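Local coordinates for putative uncharacterized protein (Mycobacterium tuberculosis, PDB 3I7T) that is of unknown function but belongs to the YjgF/YER057c/UK114 (RidA) family and forms a homotrimer, at residues 21-35 against 48-61. Sequence-based numbering, arbitrary orientation.
Sequences RAVRIGPLVVVAGTT and ALRRIEIALGQAGA
The beta-hairpin of strands 22-25 and 28-35 packs against helix 41-58, where Val29 and Val31 both meet Leu56. Val31 divides its two methyls. CG1, anti to the backbone N (chi1 -174°), touches Ile52 CG1 at 4.1 Å. CG2 presses on Leu56 CD2 at 3.5 Å, tight for two carbons, and the two side chains cross at about a right angle. Val29 CG1 touches both Leu56 CD2 and Ala59 CB, the latter at 3.9 Å. From the neighbouring strand, Ala22 CB meets Ala55 CB at 4.1 Å. The axes of strand 28-35 and helix segment 48-58 approach to 7.4 Å. This helix-on-sheet layer belongs to the YjgF-like fold. Val23 and Val30, which point away from the helix, pack against a second subunit of the trimer, and Arg68 NH1 of that subunit hydrogen-bonds to Val31 O.

A Schellman motif ends the helix, with Gly60 at C-prime. Arg24 reaches it with an extended chain. Its NH1 donates in the guanidinium plane to a lone pair of Ala59 O (2.8 Å), and weakly to Gly60 O.

The Arg21 chain bends at chi2 and chi3, which brings the end of its guanidinium to Thr34. Its NH1 and NH2 both grip Thr34 OG1, each at 2.9 Å, and that hydroxyl donates to Ala32 O. Thr34 CG2 lies against the helix, 3.5 Å from Ala48 O, and also touches Arg51 CB. Arg51 NE makes a salt bridge to Asp47 OD2.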
ATOM      1  N   ARG A  21     -13.738  -2.589   8.220  1.00  6.33           N
ATOM      2  CA  ARG A  21     -12.970  -1.443   8.672  1.00  6.08           C
ATOM      3  C   ARG A  21     -11.588  -1.907   9.158  1.00  5.72           C
ATOM      4  O   ARG A  21     -10.572  -1.277   8.854  1.00  5.63           O
ATOM      5  CB  ARG A  21     -13.726  -0.718   9.793  1.00  6.27           C
ATOM      6  CG  ARG A  21     -14.903   0.127   9.315  1.00  7.64           C
ATOM      7  CD  ARG A  21     -14.406   1.409   8.665  1.00 11.97           C
ATOM      8  NE  ARG A  21     -13.410   2.053   9.507  1.00 14.06           N
ATOM      9  CZ  ARG A  21     -12.344   2.707   9.052  1.00 14.99           C
ATOM     10  NH1 ARG A  21     -12.132   2.813   7.746  1.00 13.62           N
ATOM     11  NH2 ARG A  21     -11.485   3.253   9.912  1.00 13.62           N
ATOM     12  N   ALA A  22     -11.559  -3.008   9.916  1.00  5.98           N
ATOM     13  CA  ALA A  22     -10.307  -3.584  10.399  1.00  5.25           C
ATOM     14  C   ALA A  22     -10.392  -5.105  10.475  1.00  5.41           C
ATOM     15  O   ALA A  22     -11.464  -5.666  10.733  1.00  4.85           O
ATOM     16  CB  ALA A  22      -9.947  -3.024  11.748  1.00  5.56           C
ATOM     17  N   VAL A  23      -9.258  -5.766  10.262  1.00  5.29           N
ATOM     18  CA  VAL A  23      -9.178  -7.206  10.455  1.00  5.47           C
ATOM     19  C   VAL A  23      -7.942  -7.511  11.277  1.00  5.78           C
ATOM     20  O   VAL A  23      -6.890  -6.913  11.048  1.00  5.71           O
ATOM     21  CB  VAL A  23      -9.132  -7.952   9.096  1.00  5.70           C
ATOM     22  CG1 VAL A  23      -8.995  -9.475   9.305  1.00  4.85           C
ATOM     23  CG2 VAL A  23     -10.386  -7.645   8.315  1.00  5.22           C
ATOM     24  N   ARG A  24      -8.089  -8.416  12.247  1.00  6.29           N
ATOM     25  CA  ARG A  24      -6.987  -8.906  13.078  1.00  6.60           C
ATOM     26  C   ARG A  24      -6.849 -10.441  12.946  1.00  6.91           C
ATOM     27  O   ARG A  24      -7.839 -11.154  13.056  1.00  6.09           O
ATOM     28  CB  ARG A  24      -7.216  -8.517  14.556  1.00  6.91           C
ATOM     29  CG  ARG A  24      -6.260  -9.229  15.547  1.00  7.05           C
ATOM     30  CD  ARG A  24      -6.484  -8.806  17.002  1.00 10.42           C
ATOM     31  NE  ARG A  24      -5.372  -9.209  17.879  1.00 10.33           N
ATOM     32  CZ  ARG A  24      -5.034  -8.563  18.991  1.00  9.61           C
ATOM     33  NH1 ARG A  24      -5.716  -7.483  19.371  1.00  8.35           N
ATOM     34  NH2 ARG A  24      -4.009  -8.982  19.718  1.00  9.33           N
ATOM     35  N   ILE A  25      -5.642 -10.931  12.650  1.00  7.15           N
ATOM     36  CA  ILE A  25      -5.297 -12.354  12.809  1.00  8.46           C
ATOM     37  C   ILE A  25      -3.891 -12.415  13.360  1.00  8.75           C
ATOM     38  O   ILE A  25      -3.016 -11.715  12.889  1.00  9.10           O
ATOM     39  CB  ILE A  25      -5.231 -13.168  11.487  1.00  8.55           C
ATOM     40  CG1 ILE A  25      -5.846 -12.420  10.329  1.00  9.44           C
ATOM     41  CG2 ILE A  25      -5.708 -14.625  11.674  1.00  9.18           C
ATOM     42  CD1 ILE A  25      -4.796 -11.600   9.619  1.00 12.06           C
ATOM     43  N   GLY A  26      -3.648 -13.268  14.339  1.00  9.34           N
ATOM     44  CA  GLY A  26      -2.385 -13.166  15.043  1.00 10.28           C
ATOM     45  C   GLY A  26      -2.175 -11.759  15.587  1.00 10.93           C
ATOM     46  O   GLY A  26      -3.100 -11.119  16.093  1.00 10.25           O
ATOM     47  N   PRO A  27      -0.947 -11.247  15.481  1.00 12.16           N
ATOM     48  CA  PRO A  27      -0.708  -9.959  16.114  1.00 12.92           C
ATOM     49  C   PRO A  27      -0.957  -8.832  15.116  1.00 13.19           C
ATOM     50  O   PRO A  27      -0.952  -7.651  15.490  1.00 14.08           O
ATOM     51  CB  PRO A  27       0.779 -10.032  16.475  1.00 13.18           C
ATOM     52  CG  PRO A  27       1.385 -10.966  15.394  1.00 12.88           C
ATOM     53  CD  PRO A  27       0.227 -11.704  14.714  1.00 12.58           C
ATOM     54  N   LEU A  28      -1.186  -9.206  13.863  1.00 12.85           N
ATOM     55  CA  LEU A  28      -1.498  -8.246  12.806  1.00 11.94           C
ATOM     56  C   LEU A  28      -2.911  -7.672  12.888  1.00 10.52           C
ATOM     57  O   LEU A  28      -3.883  -8.420  13.021  1.00 10.13           O
ATOM     58  CB  LEU A  28      -1.348  -8.924  11.449  1.00 12.66           C
ATOM     59  CG  LEU A  28      -1.453  -7.982  10.258  1.00 14.77           C
ATOM     60  CD1 LEU A  28      -0.358  -6.904  10.373  1.00 16.46           C
ATOM     61  CD2 LEU A  28      -1.343  -8.749   8.926  1.00 16.37           C
ATOM     62  N   VAL A  29      -3.007  -6.346  12.785  1.00  9.19           N
ATOM     63  CA  VAL A  29      -4.279  -5.652  12.537  1.00  7.44           C
ATOM     64  C   VAL A  29      -4.097  -4.737  11.322  1.00  6.99           C
ATOM     65  O   VAL A  29      -3.209  -3.868  11.313  1.00  6.72           O
ATOM     66  CB  VAL A  29      -4.733  -4.833  13.749  1.00  7.92           C
ATOM     67  CG1 VAL A  29      -6.051  -4.152  13.473  1.00  5.95           C
ATOM     68  CG2 VAL A  29      -4.862  -5.740  14.986  1.00  8.34           C
ATOM     69  N   VAL A  30      -4.898  -4.959  10.281  1.00  5.36           N
ATOM     70  CA  VAL A  30      -4.937  -4.022   9.154  1.00  4.08           C
ATOM     71  C   VAL A  30      -6.215  -3.185   9.156  1.00  4.32           C
ATOM     72  O   VAL A  30      -7.290  -3.666   9.503  1.00  4.14           O
ATOM     73  CB  VAL A  30      -4.766  -4.738   7.792  1.00  4.11           C
ATOM     74  CG1 VAL A  30      -3.410  -5.400   7.742  1.00  2.41           C
ATOM     75  CG2 VAL A  30      -5.862  -5.753   7.578  1.00  3.27           C
ATOM     76  N   VAL A  31      -6.075  -1.919   8.788  1.00  4.31           N
ATOM     77  CA  VAL A  31      -7.176  -0.985   8.764  1.00  4.97           C
ATOM     78  C   VAL A  31      -7.398  -0.488   7.327  1.00  5.11           C
ATOM     79  O   VAL A  31      -6.441  -0.163   6.595  1.00  4.78           O
ATOM     80  CB  VAL A  31      -6.918   0.183   9.756  1.00  5.45           C
ATOM     81  CG1 VAL A  31      -8.139   1.125   9.869  1.00  4.94           C
ATOM     82  CG2 VAL A  31      -6.576  -0.382  11.139  1.00  5.62           C
ATOM     83  N   ALA A  32      -8.671  -0.454   6.932  1.00  4.96           N
ATOM     84  CA  ALA A  32      -9.092   0.031   5.618  1.00  5.31           C
ATOM     85  C   ALA A  32      -8.665   1.477   5.374  1.00  5.81           C
ATOM     86  O   ALA A  32      -8.429   2.228   6.322  1.00  5.77           O
ATOM     87  CB  ALA A  32     -10.634  -0.070   5.496  1.00  4.69           C
ATOM     88  N   GLY A  33      -8.585   1.864   4.102  1.00  5.83           N
ATOM     89  CA  GLY A  33      -8.467   3.286   3.761  1.00  5.90           C
ATOM     90  C   GLY A  33      -9.588   4.012   4.481  1.00  6.55           C
ATOM     91  O   GLY A  33     -10.760   3.610   4.406  1.00  6.28           O
ATOM     92  N   THR A  34      -9.235   5.073   5.198  1.00  6.55           N
ATOM     93  CA  THR A  34     -10.210   5.794   5.985  1.00  7.03           C
ATOM     94  C   THR A  34     -10.259   7.265   5.630  1.00  6.85           C
ATOM     95  O   THR A  34      -9.237   7.931   5.626  1.00  6.40           O
ATOM     96  CB  THR A  34      -9.852   5.712   7.470  1.00  6.99           C
ATOM     97  OG1 THR A  34      -9.702   4.332   7.827  1.00  8.47           O
ATOM     98  CG2 THR A  34     -10.949   6.361   8.313  1.00  6.64           C
ATOM     99  N   THR A  35     -11.457   7.782   5.372  1.00  7.40           N
ATOM    100  CA  THR A  35     -11.599   9.213   5.155  1.00  7.16           C
ATOM    101  C   THR A  35     -12.265   9.861   6.362  1.00  7.26           C
ATOM    102  O   THR A  35     -12.699   9.183   7.312  1.00  7.79           O
ATOM    103  CB  THR A  35     -12.416   9.518   3.896  1.00  7.64           C
ATOM    104  OG1 THR A  35     -13.716   8.937   4.039  1.00  7.66           O
ATOM    105  CG2 THR A  35     -11.741   8.952   2.657  1.00  6.90           C
ATOM    106  N   ALA A  48     -10.192  11.278  10.233  1.00  6.62           N
ATOM    107  CA  ALA A  48      -9.768   9.995   9.671  1.00  5.90           C
ATOM    108  C   ALA A  48      -8.960   9.231  10.704  1.00  6.08           C
ATOM    109  O   ALA A  48      -9.096   8.017  10.832  1.00  5.05           O
ATOM    110  CB  ALA A  48      -8.966  10.185   8.375  1.00  6.38           C
ATOM    111  N   LEU A  49      -8.131   9.946  11.460  1.00  5.82           N
ATOM    112  CA  LEU A  49      -7.285   9.292  12.460  1.00  5.97           C
ATOM    113  C   LEU A  49      -8.096   8.856  13.661  1.00  5.46           C
ATOM    114  O   LEU A  49      -7.782   7.841  14.277  1.00  5.71           O
ATOM    115  CB  LEU A  49      -6.139  10.202  12.897  1.00  5.41           C
ATOM    116  CG  LEU A  49      -5.057  10.448  11.840  1.00  6.52           C
ATOM    117  CD1 LEU A  49      -3.998  11.477  12.293  1.00  7.14           C
ATOM    118  CD2 LEU A  49      -4.409   9.140  11.441  1.00  6.81           C
ATOM    119  N   ARG A  50      -9.141   9.616  13.995  1.00  5.22           N
ATOM    120  CA  ARG A  50     -10.044   9.208  15.065  1.00  5.56           C
ATOM    121  C   ARG A  50     -10.736   7.889  14.710  1.00  5.28           C
ATOM    122  O   ARG A  50     -10.869   7.015  15.557  1.00  5.68           O
ATOM    123  CB  ARG A  50     -11.092  10.279  15.370  1.00  6.11           C
ATOM    124  CG  ARG A  50     -11.815  10.027  16.700  1.00  8.30           C
ATOM    125  CD  ARG A  50     -13.238  10.538  16.680  1.00 13.19           C
ATOM    126  N   ARG A  51     -11.184   7.753  13.466  1.00  4.90           N
ATOM    127  CA  ARG A  51     -11.847   6.540  13.019  1.00  5.08           C
ATOM    128  C   ARG A  51     -10.888   5.344  12.967  1.00  5.18           C
ATOM    129  O   ARG A  51     -11.258   4.217  13.302  1.00  5.89           O
ATOM    130  CB  ARG A  51     -12.510   6.766  11.661  1.00  4.93           C
ATOM    131  CG  ARG A  51     -13.638   7.789  11.698  1.00  5.50           C
ATOM    132  CD  ARG A  51     -13.982   8.313  10.292  1.00  5.77           C
ATOM    133  NE  ARG A  51     -14.892   9.458  10.422  1.00  8.81           N
ATOM    134  CZ  ARG A  51     -16.211   9.348  10.587  1.00  8.30           C
ATOM    135  NH1 ARG A  51     -16.784   8.150  10.592  1.00  8.47           N
ATOM    136  NH2 ARG A  51     -16.958  10.430  10.719  1.00  7.42           N
ATOM    137  N   ILE A  52      -9.658   5.586  12.538  1.00  5.04           N
ATOM    138  CA  ILE A  52      -8.633   4.541  12.630  1.00  5.27           C
ATOM    139  C   ILE A  52      -8.460   4.030  14.064  1.00  5.34           C
ATOM    140  O   ILE A  52      -8.433   2.819  14.295  1.00  5.44           O
ATOM    141  CB  ILE A  52      -7.315   5.033  12.042  1.00  4.91           C
ATOM    142  CG1 ILE A  52      -7.501   5.159  10.533  1.00  5.02           C
ATOM    143  CG2 ILE A  52      -6.159   4.070  12.378  1.00  5.04           C
ATOM    144  CD1 ILE A  52      -6.393   5.860   9.809  1.00  5.54           C
ATOM    145  N   GLU A  53      -8.350   4.952  15.021  1.00  5.63           N
ATOM    146  CA  GLU A  53      -8.270   4.591  16.431  1.00  6.34           C
ATOM    147  C   GLU A  53      -9.477   3.760  16.873  1.00  6.25           C
ATOM    148  O   GLU A  53      -9.316   2.737  17.528  1.00  7.09           O
ATOM    149  CB  GLU A  53      -8.157   5.846  17.302  1.00  6.62           C
ATOM    150  CG  GLU A  53      -7.856   5.531  18.763  1.00  9.50           C
ATOM    151  CD  GLU A  53      -7.445   6.757  19.588  1.00 14.08           C
ATOM    152  OE1 GLU A  53      -8.058   7.832  19.437  1.00 16.03           O
ATOM    153  OE2 GLU A  53      -6.528   6.629  20.425  1.00 15.10           O
ATOM    154  N   ILE A  54     -10.680   4.199  16.508  1.00  5.75           N
ATOM    155  CA  ILE A  54     -11.900   3.493  16.882  1.00  6.06           C
ATOM    156  C   ILE A  54     -11.881   2.066  16.328  1.00  5.79           C
ATOM    157  O   ILE A  54     -12.221   1.096  17.035  1.00  6.30           O
ATOM    158  CB  ILE A  54     -13.154   4.234  16.368  1.00  5.97           C
ATOM    159  CG1 ILE A  54     -13.299   5.592  17.061  1.00  5.80           C
ATOM    160  CG2 ILE A  54     -14.417   3.386  16.576  1.00  7.00           C
ATOM    161  CD1 ILE A  54     -14.459   6.426  16.497  1.00  4.90           C
ATOM    162  N   ALA A  55     -11.475   1.921  15.073  1.00  5.22           N
ATOM    163  CA  ALA A  55     -11.440   0.605  14.448  1.00  5.02           C
ATOM    164  C   ALA A  55     -10.383  -0.257  15.126  1.00  4.63           C
ATOM    165  O   ALA A  55     -10.644  -1.400  15.511  1.00  4.93           O
ATOM    166  CB  ALA A  55     -11.187   0.719  12.949  1.00  4.48           C
ATOM    167  N   LEU A  56      -9.199   0.315  15.314  1.00  4.27           N
ATOM    168  CA  LEU A  56      -8.139  -0.358  16.054  1.00  4.51           C
ATOM    169  C   LEU A  56      -8.587  -0.860  17.425  1.00  4.64           C
ATOM    170  O   LEU A  56      -8.339  -2.019  17.787  1.00  5.14           O
ATOM    171  CB  LEU A  56      -6.929   0.580  16.211  1.00  4.40           C
ATOM    172  CG  LEU A  56      -6.132   0.816  14.928  1.00  2.93           C
ATOM    173  CD1 LEU A  56      -5.012   1.848  15.136  1.00  3.84           C
ATOM    174  CD2 LEU A  56      -5.567  -0.524  14.444  1.00  3.61           C
ATOM    175  N   GLY A  57      -9.234   0.015  18.193  1.00  5.41           N
ATOM    176  CA  GLY A  57      -9.630  -0.308  19.565  1.00  5.24           C
ATOM    177  C   GLY A  57     -10.618  -1.454  19.579  1.00  6.21           C
ATOM    178  O   GLY A  57     -10.576  -2.330  20.451  1.00  5.32           O
ATOM    179  N   GLN A  58     -11.509  -1.474  18.601  1.00  6.85           N
ATOM    180  CA  GLN A  58     -12.413  -2.606  18.469  1.00  8.36           C
ATOM    181  C   GLN A  58     -11.740  -3.918  18.041  1.00  8.51           C
ATOM    182  O   GLN A  58     -12.309  -4.999  18.211  1.00  8.89           O
ATOM    183  CB  GLN A  58     -13.571  -2.243  17.555  1.00  9.09           C
ATOM    184  CG  GLN A  58     -14.500  -1.223  18.199  1.00 11.79           C
ATOM    185  CD  GLN A  58     -15.639  -0.852  17.295  1.00 14.94           C
ATOM    186  OE1 GLN A  58     -15.558   0.119  16.545  1.00 17.57           O
ATOM    187  NE2 GLN A  58     -16.701  -1.639  17.334  1.00 16.07           N
ATOM    188  N   ALA A  59     -10.521  -3.814  17.527  1.00  8.56           N
ATOM    189  CA  ALA A  59      -9.687  -4.973  17.210  1.00  8.05           C
ATOM    190  C   ALA A  59      -8.608  -5.217  18.281  1.00  7.81           C
ATOM    191  O   ALA A  59      -7.636  -5.937  18.040  1.00  8.13           O
ATOM    192  CB  ALA A  59      -9.052  -4.816  15.819  1.00  7.79           C
ATOM    193  N   GLY A  60      -8.772  -4.629  19.466  1.00  7.49           N
ATOM    194  CA  GLY A  60      -7.804  -4.846  20.537  1.00  6.34           C
ATOM    195  C   GLY A  60      -6.437  -4.204  20.316  1.00  6.57           C
ATOM    196  O   GLY A  60      -5.432  -4.674  20.848  1.00  6.54           O
ATOM    197  N   ALA A  61      -6.385  -3.138  19.526  1.00  5.73           N
ATOM    198  CA  ALA A  61      -5.128  -2.440  19.258  1.00  5.43           C
ATOM    199  C   ALA A  61      -5.262  -0.955  19.558  1.00  5.09           C
ATOM    200  O   ALA A  61      -6.380  -0.433  19.666  1.00  4.80           O
ATOM    201  CB  ALA A  61      -4.708  -2.638  17.808  1.00  4.67           C
TER